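PDB 4YN1: fusolin, which forms the crystalline spindles of an insect poxvirus that enhance virulence, and probably acts on chitin through its lytic polysaccharide monooxygenase-like domain. Local coordinates for residues Tyr38-Val41 with Phe42-Leu46; Trp21-Glu25 with Gly26-Pro30; Arg10-Arg13 with Cys14-Gly18; Glu157-Val160 with Tyr161-Lys164. One frame throughout, in Å; residues are numbered along the deposited sequence.

Interaction 1: residues Tyr38-Val41 with Phe42-Leu46; sequences YQYV and FNKVL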
loop_
_atom_site.group_PDB
_atom_site.type_symbol
_atom_site.label_atom_id
_atom_site.label_comp_id
_atom_site.label_asym_id
_atom_site.label_seq_id
_atom_site.Cartn_x
_atom_site.Cartn_y
_atom_site.Cartn_z
ATOM N N TYR A 38 14.381 2.132 -0.022
ATOM C CA TYR A 38 15.269 3.171 0.512
ATOM C C TYR A 38 16.488 3.347 -0.403
ATOM O O TYR A 38 16.815 4.450 -0.849
ATOM C CB TYR A 38 15.729 2.748 1.897
ATOM C CG TYR A 38 16.621 3.765 2.558
ATOM C CD1 TYR A 38 17.987 3.799 2.297
ATOM C CD2 TYR A 38 16.112 4.679 3.465
ATOM C CE1 TYR A 38 18.812 4.754 2.895
ATOM C CE2 TYR A 38 16.943 5.574 4.135
ATOM C CZ TYR A 38 18.284 5.641 3.815
ATOM O OH TYR A 38 19.061 6.589 4.447
ATOM N N GLN A 39 17.133 2.222 -0.696
ATOM C CA GLN A 39 18.336 2.213 -1.498
ATOM C C GLN A 39 18.123 2.689 -2.908
ATOM O O GLN A 39 18.995 3.349 -3.449
ATOM C CB GLN A 39 19.020 0.867 -1.413
ATOM C CG GLN A 39 19.614 0.690 -0.027
ATOM C CD GLN A 39 20.321 -0.611 0.180
ATOM O OE1 GLN A 39 20.110 -1.583 -0.546
ATOM N NE2 GLN A 39 21.128 -0.673 1.234
ATOM N N TYR A 40 16.934 2.466 -3.455
ATOM C CA TYR A 40 16.583 2.956 -4.782
ATOM C C TYR A 40 16.634 4.486 -4.810
ATOM O O TYR A 40 17.213 5.100 -5.720
ATOM C CB TYR A 40 15.168 2.454 -5.141
ATOM C CG TYR A 40 14.673 2.919 -6.478
ATOM C CD1 TYR A 40 14.960 2.199 -7.633
ATOM C CD2 TYR A 40 14.002 4.129 -6.614
ATOM C CE1 TYR A 40 14.594 2.665 -8.882
ATOM C CE2 TYR A 40 13.596 4.590 -7.863
ATOM C CZ TYR A 40 13.922 3.864 -8.999
ATOM O OH TYR A 40 13.576 4.306 -10.245
ATOM N N VAL A 41 15.996 5.108 -3.834
ATOM C CA VAL A 41 15.968 6.578 -3.784
ATOM C C VAL A 41 17.361 7.121 -3.470
ATOM O O VAL A 41 17.797 8.103 -4.069
ATOM C CB VAL A 41 14.901 7.072 -2.779
ATOM C CG1 VAL A 41 14.992 8.581 -2.572
ATOM C CG2 VAL A 41 13.520 6.681 -3.281
ATOM N N PHE A 42 18.034 6.484 -2.530
ATOM C CA PHE A 42 19.388 6.879 -2.119
ATOM C C PHE A 42 20.299 6.854 -3.356
ATOM O O PHE A 42 20.921 7.861 -3.674
ATOM C CB PHE A 42 19.897 5.930 -1.048
ATOM C CG PHE A 42 21.254 6.277 -0.474
ATOM C CD1 PHE A 42 21.371 7.167 0.585
ATOM C CD2 PHE A 42 22.406 5.677 -0.960
ATOM C CE1 PHE A 42 22.624 7.438 1.156
ATOM C CE2 PHE A 42 23.662 5.997 -0.428
ATOM C CZ PHE A 42 23.762 6.877 0.617
ATOM N N ASN A 43 20.306 5.726 -4.098
ATOM C CA ASN A 43 21.112 5.611 -5.319
ATOM C C ASN A 43 20.649 6.515 -6.462
ATOM O O ASN A 43 21.486 6.974 -7.249
ATOM C CB ASN A 43 21.195 4.161 -5.776
ATOM C CG ASN A 43 22.032 3.332 -4.870
ATOM O OD1 ASN A 43 22.749 3.834 -4.014
ATOM N ND2 ASN A 43 21.952 2.043 -5.022
ATOM N N LYS A 44 19.362 6.836 -6.538
ATOM C CA LYS A 44 18.860 7.769 -7.554
ATOM C C LYS A 44 19.440 9.168 -7.284
ATOM O O LYS A 44 19.907 9.828 -8.216
ATOM C CB LYS A 44 17.330 7.828 -7.534
ATOM C CG LYS A 44 16.669 8.660 -8.612
ATOM C CD LYS A 44 15.154 8.411 -8.584
ATOM C CE LYS A 44 14.355 9.426 -9.354
ATOM N NZ LYS A 44 12.902 9.122 -9.264
ATOM N N VAL A 45 19.435 9.610 -6.023
ATOM C CA VAL A 45 19.958 10.933 -5.708
ATOM C C VAL A 45 21.462 11.019 -6.026
ATOM O O VAL A 45 21.886 12.006 -6.615
ATOM C CB VAL A 45 19.647 11.356 -4.261
ATOM C CG1 VAL A 45 20.424 12.619 -3.871
ATOM C CG2 VAL A 45 18.148 11.555 -4.070
ATOM N N LEU A 46 22.241 10.006 -5.635
ATOM C CA LEU A 46 23.684 9.976 -5.916
ATOM C C LEU A 46 23.935 9.989 -7.407
ATOM O O LEU A 46 24.849 10.680 -7.851
ATOM C CB LEU A 46 24.355 8.745 -5.323
ATOM C CG LEU A 46 24.389 8.667 -3.832
ATOM C CD1 LEU A 46 25.039 7.403 -3.408
ATOM C CD2 LEU A 46 25.068 9.886 -3.221
HETATM O O HOH W 1 12.060 6.690 -10.294
#
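Four backbone hydrogen bonds tie Tyr38-Val41 to Phe42-Leu46 in the i to i+4 pattern of an alpha helix. The shortest runs from Asn43 N to Gln39 O at 2.8 Å. Phe42 N bonds to Tyr38 O and Val45 N to Val41 O, both fairly straight. The bond from Lys44 N to Tyr40 O is more bent, with an N-H...O angle of 143°.

One turn apart, Tyr40 and Lys44 are also joined through their ends by a water. The water lies 2.8 Å from Tyr40 OH and 2.8 Å from Lys44 NZ, and accepts from the amine. It sits at the edge of the tyrosine ring, in its plane. Lys44 NZ has a second partner in a salt bridge to Asp107. The lysine chain is extended, with CG anti to the backbone N (chi1 -175°). This carries CD past the ring, 4.2 Å from Tyr40 CE2.

On the buried side, Tyr38 CE1 lies 4.2 Å from Phe42 CD1. These rings meet helix 52-64, Tyr38 at Ala59 and Gln60 and Phe42 at Ala55. Tyr38 OH bonds to Pro24 O.

The helix is thus amphipathic here. Tyr38, Phe42, Val41 and Val45 pack inward, while Tyr40 and Lys44 lie on the outer side. The Asp107 carboxylate probably stabilises the lysine charge, and the water adds a second acceptor.

Interaction 2: residues Trp21-Glu25 with Gly26-Pro30; sequences WWPPE and GTNIP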
loop_
_atom_site.group_PDB
_atom_site.type_symbol
_atom_site.label_atom_id
_atom_site.label_comp_id
_atom_site.label_asym_id
_atom_site.label_seq_id
_atom_site.Cartn_x
_atom_site.Cartn_y
_atom_site.Cartn_z
ATOM N N TRP A 21 17.436 5.332 9.921
ATOM C CA TRP A 21 18.075 6.596 10.306
ATOM C C TRP A 21 19.579 6.522 10.250
ATOM O O TRP A 21 20.233 7.539 10.039
ATOM C CB TRP A 21 17.636 7.027 11.705
ATOM C CG TRP A 21 16.199 7.383 11.764
ATOM C CD1 TRP A 21 15.208 6.672 12.368
ATOM C CD2 TRP A 21 15.570 8.471 11.104
ATOM N NE1 TRP A 21 14.007 7.305 12.192
ATOM C CE2 TRP A 21 14.198 8.412 11.415
ATOM C CE3 TRP A 21 16.029 9.496 10.270
ATOM C CZ2 TRP A 21 13.290 9.357 10.953
ATOM C CZ3 TRP A 21 15.118 10.397 9.765
ATOM C CH2 TRP A 21 13.759 10.317 10.102
ATOM N N TRP A 22 20.132 5.348 10.438
ATOM C CA TRP A 22 21.572 5.165 10.442
ATOM C C TRP A 22 21.905 3.694 10.233
ATOM O O TRP A 22 21.272 2.883 10.884
ATOM C CB TRP A 22 22.134 5.596 11.820
ATOM C CG TRP A 22 23.620 5.645 11.834
ATOM C CD1 TRP A 22 24.470 4.650 12.204
ATOM C CD2 TRP A 22 24.422 6.655 11.224
ATOM N NE1 TRP A 22 25.772 5.039 11.974
ATOM C CE2 TRP A 22 25.767 6.261 11.361
ATOM C CE3 TRP A 22 24.134 7.889 10.623
ATOM C CZ2 TRP A 22 26.820 7.024 10.861
ATOM C CZ3 TRP A 22 25.188 8.681 10.191
ATOM C CH2 TRP A 22 26.510 8.221 10.266
ATOM N N PRO A 23 22.962 3.308 9.487
ATOM C CA PRO A 23 23.815 4.124 8.625
ATOM C C PRO A 23 23.010 4.778 7.507
ATOM O O PRO A 23 21.917 4.307 7.157
ATOM C CB PRO A 23 24.823 3.106 8.044
ATOM C CG PRO A 23 24.791 1.960 8.978
ATOM C CD PRO A 23 23.352 1.895 9.411
ATOM N N PRO A 24 23.546 5.842 6.903
ATOM C CA PRO A 24 22.805 6.506 5.823
ATOM C C PRO A 24 22.537 5.656 4.576
ATOM O O PRO A 24 21.604 5.977 3.856
ATOM C CB PRO A 24 23.628 7.770 5.507
ATOM C CG PRO A 24 24.851 7.723 6.367
ATOM C CD PRO A 24 24.862 6.474 7.170
ATOM N N GLU A 25 23.296 4.572 4.341
ATOM C CA GLU A 25 23.107 3.709 3.179
ATOM C C GLU A 25 21.873 2.760 3.277
ATOM O O GLU A 25 21.595 2.078 2.298
ATOM C CB GLU A 25 24.380 2.864 2.902
ATOM C CG GLU A 25 25.607 3.716 2.565
ATOM C CD GLU A 25 26.327 4.354 3.745
ATOM O OE1 GLU A 25 25.958 4.047 4.902
ATOM O OE2 GLU A 25 27.194 5.228 3.512
ATOM N N GLY A 26 21.183 2.701 4.417
ATOM C CA GLY A 26 20.004 1.844 4.606
ATOM C C GLY A 26 20.294 0.421 5.037
ATOM O O GLY A 26 19.395 -0.426 5.054
ATOM N N THR A 27 21.564 0.132 5.396
ATOM C CA THR A 27 21.984 -1.207 5.778
ATOM C C THR A 27 21.379 -1.747 7.064
ATOM O O THR A 27 21.396 -2.962 7.243
ATOM C CB THR A 27 23.516 -1.315 5.703
ATOM O OG1 THR A 27 24.079 -0.260 6.456
ATOM C CG2 THR A 27 24.025 -1.189 4.282
ATOM N N ASN A 28 20.788 -0.900 7.940
ATOM C CA ASN A 28 20.127 -1.405 9.138
ATOM C C ASN A 28 18.618 -1.624 8.925
ATOM O O ASN A 28 17.935 -1.945 9.886
ATOM C CB ASN A 28 20.375 -0.483 10.340
ATOM C CG ASN A 28 21.605 -0.822 11.146
ATOM O OD1 ASN A 28 22.224 -1.873 10.989
ATOM N ND2 ASN A 28 21.968 0.059 12.055
ATOM N N ILE A 29 18.102 -1.443 7.692
ATOM C CA ILE A 29 16.671 -1.650 7.381
ATOM C C ILE A 29 16.467 -3.158 7.321
ATOM O O ILE A 29 17.069 -3.811 6.468
ATOM C CB ILE A 29 16.259 -0.929 6.084
ATOM C CG1 ILE A 29 16.404 0.605 6.259
ATOM C CG2 ILE A 29 14.827 -1.305 5.738
ATOM C CD1 ILE A 29 16.252 1.396 4.989
ATOM N N PRO A 30 15.598 -3.730 8.177
ATOM C CA PRO A 30 15.514 -5.194 8.239
ATOM C C PRO A 30 14.796 -5.881 7.089
ATOM O O PRO A 30 15.195 -6.975 6.727
ATOM C CB PRO A 30 14.868 -5.455 9.594
ATOM C CG PRO A 30 14.066 -4.222 9.878
ATOM C CD PRO A 30 14.804 -3.094 9.248
HETATM O O HOH W 2 20.184 1.977 7.753
HETATM O O HOH W 3 27.038 0.996 5.645
#
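Asn28 and Thr27 both approach the ring of Pro23, and each crosses it at about a right angle. Asn28 comes to the CD corner: its ND2 is 3.5 Å from Pro23 CD. The same ND2 reaches Trp22 O at 3.1 Å in a weak hydrogen bond, with an N-H...O angle of only 133°. Thr27 comes to the neighbouring corner, with OG1 3.4 Å from Pro23 CG. Its chi1 of 53° sets OG1 between the backbone N and the carbonyl carbon, turned to the proline, while CG2 lies near Glu25 CB.

The peptide bond before Pro23 is cis. On either side of this bond, Trp22 and Pro24 come together: Pro24 CD lies over one face of the indole, 3.7 Å above the plane and offset toward the rim.

Two type I beta turns follow each other, Pro23 to Gly26 and Gly26 to Ile29. The first is closed by Gly26 N to Pro23 O at 3.3 Å. That bond is straight at the hydrogen, but the donor stands well above the carbonyl plane. Gly26 has positive phi, 86°, where the two turns join. A water accepts from Asn28 N and donates to Pro23 O, 3.0 Å away. A second water makes weak bonds to Glu25 OE1 and Thr27 OG1.

The loop lies against helix 32-47, where Glu25 touches Phe42 and Ile29 touches Cys34. One backbone bond, one weak side-chain bond and two bridging waters join the two arms, while proline rings, the cis peptide and the turns restrict the backbone.

Interaction 3: residues Arg10-Arg13 with Cys14-Gly18; sequences RQRR and CNVQG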
loop_
_atom_site.group_PDB
_atom_site.type_symbol
_atom_site.label_atom_id
_atom_site.label_comp_id
_atom_site.label_asym_id
_atom_site.label_seq_id
_atom_site.Cartn_x
_atom_site.Cartn_y
_atom_site.Cartn_z
ATOM N N ARG A 10 1.807 -0.077 2.877
ATOM C CA ARG A 10 3.140 -0.496 2.525
ATOM C C ARG A 10 4.176 0.459 3.106
ATOM O O ARG A 10 5.191 0.021 3.634
ATOM C CB ARG A 10 3.278 -0.535 0.987
ATOM C CG ARG A 10 4.637 -0.921 0.493
ATOM C CD ARG A 10 4.725 -0.792 -1.012
ATOM N NE ARG A 10 3.899 -1.812 -1.676
ATOM C CZ ARG A 10 3.882 -2.051 -2.989
ATOM N NH1 ARG A 10 4.616 -1.316 -3.816
ATOM N NH2 ARG A 10 3.131 -3.026 -3.481
ATOM N N GLN A 11 3.939 1.758 2.979
ATOM C CA GLN A 11 4.927 2.740 3.452
ATOM C C GLN A 11 4.923 2.868 4.966
ATOM O O GLN A 11 5.976 3.151 5.554
ATOM C CB GLN A 11 4.796 4.090 2.736
ATOM C CG GLN A 11 3.744 5.041 3.313
ATOM C CD GLN A 11 2.339 4.575 3.178
ATOM O OE1 GLN A 11 2.014 3.715 2.345
ATOM N NE2 GLN A 11 1.460 5.146 3.999
ATOM N N ARG A 12 3.772 2.643 5.593
ATOM C CA ARG A 12 3.637 2.686 7.048
ATOM C C ARG A 12 4.409 1.512 7.669
ATOM O O ARG A 12 5.121 1.655 8.675
ATOM C CB ARG A 12 2.145 2.654 7.456
ATOM C CG ARG A 12 1.902 2.489 8.947
ATOM C CD ARG A 12 2.543 3.627 9.701
ATOM N NE ARG A 12 2.344 3.531 11.137
ATOM C CZ ARG A 12 2.984 4.271 12.038
ATOM N NH1 ARG A 12 3.859 5.182 11.655
ATOM N NH2 ARG A 12 2.786 4.064 13.337
ATOM N N ARG A 13 4.261 0.329 7.076
ATOM C CA ARG A 13 5.016 -0.830 7.507
ATOM C C ARG A 13 6.530 -0.561 7.458
ATOM O O ARG A 13 7.247 -0.905 8.414
ATOM C CB ARG A 13 4.659 -2.055 6.657
ATOM C CG ARG A 13 5.436 -3.296 7.044
ATOM C CD ARG A 13 5.026 -4.493 6.184
ATOM N NE ARG A 13 5.933 -5.607 6.408
ATOM C CZ ARG A 13 7.119 -5.767 5.816
ATOM N NH1 ARG A 13 7.526 -4.915 4.872
ATOM N NH2 ARG A 13 7.883 -6.803 6.128
ATOM N N CYS A 14 7.039 0.016 6.378
ATOM C CA CYS A 14 8.477 0.319 6.309
ATOM C C CYS A 14 8.908 1.311 7.414
ATOM O O CYS A 14 9.965 1.139 8.027
ATOM C CB CYS A 14 8.850 0.853 4.941
ATOM S SG CYS A 14 8.699 -0.371 3.606
ATOM N N ASN A 15 8.125 2.360 7.618
ATOM C CA ASN A 15 8.442 3.341 8.656
ATOM C C ASN A 15 8.480 2.705 10.035
ATOM O O ASN A 15 9.425 2.931 10.780
ATOM C CB ASN A 15 7.439 4.503 8.618
ATOM C CG ASN A 15 7.951 5.715 9.394
ATOM O OD1 ASN A 15 9.142 5.962 9.514
ATOM N ND2 ASN A 15 7.104 6.509 9.897
ATOM N N VAL A 16 7.472 1.901 10.364
ATOM C CA VAL A 16 7.359 1.217 11.662
ATOM C C VAL A 16 8.544 0.289 11.981
ATOM O O VAL A 16 8.991 0.225 13.129
ATOM C CB VAL A 16 5.989 0.466 11.712
ATOM C CG1 VAL A 16 5.969 -0.641 12.751
ATOM C CG2 VAL A 16 4.888 1.469 11.972
ATOM N N GLN A 17 9.025 -0.446 10.984
ATOM C CA GLN A 17 10.145 -1.362 11.190
ATOM C C GLN A 17 11.464 -0.652 11.462
ATOM O O GLN A 17 12.380 -1.271 11.982
ATOM C CB GLN A 17 10.248 -2.325 10.032
ATOM C CG GLN A 17 9.051 -3.235 9.988
ATOM C CD GLN A 17 9.284 -4.398 9.087
ATOM O OE1 GLN A 17 10.249 -4.436 8.333
ATOM N NE2 GLN A 17 8.400 -5.373 9.148
ATOM N N GLY A 18 11.570 0.609 11.055
ATOM C CA GLY A 18 12.717 1.442 11.342
ATOM C C GLY A 18 14.010 0.989 10.720
ATOM O O GLY A 18 14.029 0.394 9.630
#
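Arg12 folds back over Val16, one helical turn further on. Its CB points away from Cys14-Gly18, but the chain bends at chi2 (59°) and returns. CD then lies 3.9 Å from Val16 CG2, and NE closes to 3.4 Å from the same methyl. At the tip, that CG2 sits over the centre of the guanidinium, 3.3 Å above its plane. CZ and NH2 are both near it. NH1 also passes Asn15 ND2, and the two donors share Asp66: Arg12 NH1 by a salt bridge, Asn15 ND2 by a hydrogen bond.

Arg13 and Gln17 repeat the i to i+4 spacing. Gln17 NE2 lies over the rim of the Arg13 guanidinium, 3.4 Å from NH2, with the two planes 60° apart. Both are donors, and Arg13 NH2 finds its acceptor in Asp31. The backbone follows the alpha-helical pattern, with Val16 N to Arg12 O at 2.9 Å. Gly18, of positive phi, leaves the helix.

Helix 10-17 follows strand 2-6, and Gln11 and Arg12 touch Tyr3 on that strand. Cys14 fastens helix 10-17 to helix 32-47 through the disulfide with Cys34. Arg10 forms a salt bridge with Asp230 on strand 223-234.

Interaction 4: residues Glu157-Val160 with Tyr161-Lys164; sequences EFNV and YRDK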
loop_
_atom_site.group_PDB
_atom_site.type_symbol
_atom_site.label_atom_id
_atom_site.label_comp_id
_atom_site.label_asym_id
_atom_site.label_seq_id
_atom_site.Cartn_x
_atom_site.Cartn_y
_atom_site.Cartn_z
ATOM N N GLU A 157 -5.842 -10.212 -12.775
ATOM C CA GLU A 157 -4.619 -10.502 -13.504
ATOM C C GLU A 157 -3.368 -9.867 -12.915
ATOM O O GLU A 157 -2.254 -10.184 -13.365
ATOM C CB GLU A 157 -4.748 -10.026 -14.954
ATOM C CG GLU A 157 -5.907 -10.700 -15.675
ATOM C CD GLU A 157 -7.288 -10.120 -15.414
ATOM O OE1 GLU A 157 -7.382 -8.987 -14.881
ATOM O OE2 GLU A 157 -8.276 -10.837 -15.675
ATOM N N PHE A 158 -3.517 -8.905 -11.989
ATOM C CA PHE A 158 -2.353 -8.214 -11.424
ATOM C C PHE A 158 -1.378 -9.227 -10.803
ATOM O O PHE A 158 -1.787 -10.172 -10.118
ATOM C CB PHE A 158 -2.811 -7.194 -10.389
ATOM C CG PHE A 158 -1.707 -6.552 -9.600
ATOM C CD1 PHE A 158 -0.971 -5.501 -10.131
ATOM C CD2 PHE A 158 -1.355 -7.038 -8.342
ATOM C CE1 PHE A 158 0.039 -4.891 -9.379
ATOM C CE2 PHE A 158 -0.356 -6.419 -7.593
ATOM C CZ PHE A 158 0.385 -5.406 -8.145
ATOM N N ASN A 159 -0.104 -9.018 -11.047
ATOM C CA ASN A 159 0.956 -9.866 -10.519
ATOM C C ASN A 159 1.943 -8.973 -9.816
ATOM O O ASN A 159 2.618 -8.184 -10.483
ATOM C CB ASN A 159 1.596 -10.650 -11.670
ATOM C CG ASN A 159 2.651 -11.640 -11.235
ATOM O OD1 ASN A 159 3.367 -11.442 -10.269
ATOM N ND2 ASN A 159 2.777 -12.739 -11.956
ATOM N N VAL A 160 2.040 -9.093 -8.469
ATOM C CA VAL A 160 2.928 -8.211 -7.659
ATOM C C VAL A 160 4.403 -8.379 -8.000
ATOM O O VAL A 160 5.185 -7.435 -7.859
ATOM C CB VAL A 160 2.638 -8.361 -6.139
ATOM C CG1 VAL A 160 3.196 -9.660 -5.620
ATOM C CG2 VAL A 160 3.179 -7.179 -5.342
ATOM N N TYR A 161 4.788 -9.547 -8.507
ATOM C CA TYR A 161 6.164 -9.807 -8.892
ATOM C C TYR A 161 6.571 -9.132 -10.188
ATOM O O TYR A 161 7.776 -9.046 -10.479
ATOM C CB TYR A 161 6.431 -11.325 -9.015
ATOM C CG TYR A 161 6.056 -12.089 -7.770
ATOM C CD1 TYR A 161 6.845 -12.038 -6.631
ATOM C CD2 TYR A 161 4.892 -12.847 -7.719
ATOM C CE1 TYR A 161 6.450 -12.682 -5.454
ATOM C CE2 TYR A 161 4.454 -13.416 -6.542
ATOM C CZ TYR A 161 5.217 -13.306 -5.398
ATOM O OH TYR A 161 4.815 -13.992 -4.283
ATOM N N ARG A 162 5.590 -8.699 -10.998
ATOM C CA ARG A 162 5.856 -8.156 -12.320
ATOM C C ARG A 162 5.341 -6.784 -12.603
ATOM O O ARG A 162 5.905 -6.115 -13.459
ATOM C CB ARG A 162 5.197 -9.072 -13.380
ATOM C CG ARG A 162 5.706 -10.513 -13.401
ATOM C CD ARG A 162 5.039 -11.297 -14.504
ATOM N NE ARG A 162 5.759 -12.543 -14.781
ATOM C CZ ARG A 162 5.513 -13.338 -15.813
ATOM N NH1 ARG A 162 4.527 -13.059 -16.654
ATOM N NH2 ARG A 162 6.261 -14.415 -16.021
ATOM N N ASP A 163 4.205 -6.427 -12.047
ATOM C CA ASP A 163 3.478 -5.257 -12.457
ATOM C C ASP A 163 3.520 -4.107 -11.487
ATOM O O ASP A 163 3.429 -4.310 -10.273
ATOM C CB ASP A 163 2.012 -5.639 -12.617
ATOM C CG ASP A 163 1.695 -6.738 -13.614
ATOM O OD1 ASP A 163 2.397 -6.818 -14.659
ATOM O OD2 ASP A 163 0.680 -7.448 -13.409
ATOM N N LYS A 164 3.513 -2.889 -12.042
ATOM C CA LYS A 164 3.298 -1.678 -11.260
ATOM C C LYS A 164 1.803 -1.591 -10.978
ATOM O O LYS A 164 0.985 -1.974 -11.826
ATOM C CB LYS A 164 3.645 -0.424 -12.086
ATOM C CG LYS A 164 5.120 -0.266 -12.380
ATOM C CD LYS A 164 5.874 0.069 -11.135
ATOM C CE LYS A 164 7.141 0.852 -11.360
ATOM N NZ LYS A 164 8.290 0.271 -10.640
HETATM O O HOH W 4 -1.400 -7.816 -15.659
HETATM O O HOH W 5 4.313 -4.823 -7.815
#
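Asn159 and Asp163 hold this turn together by bonds in both directions. Asn159 N gives its hydrogen to Asp163 OD2 at 2.9 Å, on the anti side of the carboxylate and well out of its plane. Asp163 N returns a bond to Asn159 O at 2.8 Å, almost in line with the carbonyl.

Asn159 O also accepts from Arg162 N at 3.1 Å. That donor stands above the carbonyl plane, so the two N-H groups reach the oxygen from different directions. The side chain of Asn159 forms an Asx turn: OD1 accepts from Tyr161 N at 3.0 Å. Its CG is anti to the backbone N (chi1 -176°), which brings OD1 to the edge of the Tyr161 ring, with amide and ring planes 85° apart. The amide plane is nearly parallel to that of the Arg162 guanidinium (5°), but its ND2 touches the arginine's CD rather than stacking on the group.

Waters satisfy further acceptors. One donates to Val160 O and to Asp163 O, the latter at 2.7 Å. Another donates to Asp163 OD2 and weakly to Glu157 O. Asp163 OD2 therefore takes both an amide and a water.

Val160 CG1 makes a CH-pi contact over the centre of the Tyr161 ring, 4.0 Å from its centroid. Phe158 CE1 lies 3.9 Å from Asp163 CB.

The turn belongs to the loop joining antiparallel strands 147-154 and 170-176. Val160 shares backbone hydrogen bonding with Gly115, and Lys164 NZ bonds to Asp112 O, so this connection rests on the segment leading to strand 120-123.

Interactions 3, 2 and 1 follow in chain order through helix 10-17, the loop after it and helix 32-47. Interactions 2 and 1 touch directly: Gln39 NE2 is 3.0 Å from Glu25 O, a probable hydrogen bond. Interactions 3 and 2 meet by packing, with Pro30 CD 3.6 Å from Gly18 O. Interactions 1 and 3 do not touch, their centres about 17 Å apart, but the Cys14-Cys34 disulfide joins their helices. Interaction 4 touches none of the others; its centre is about 21 Å from that of interaction 3, though their nearest atoms are about 5 Å apart. Its loop follows the strand bearing Glu150 and Tyr152, which contact the bound glycan, and precedes the strand bearing Asn175.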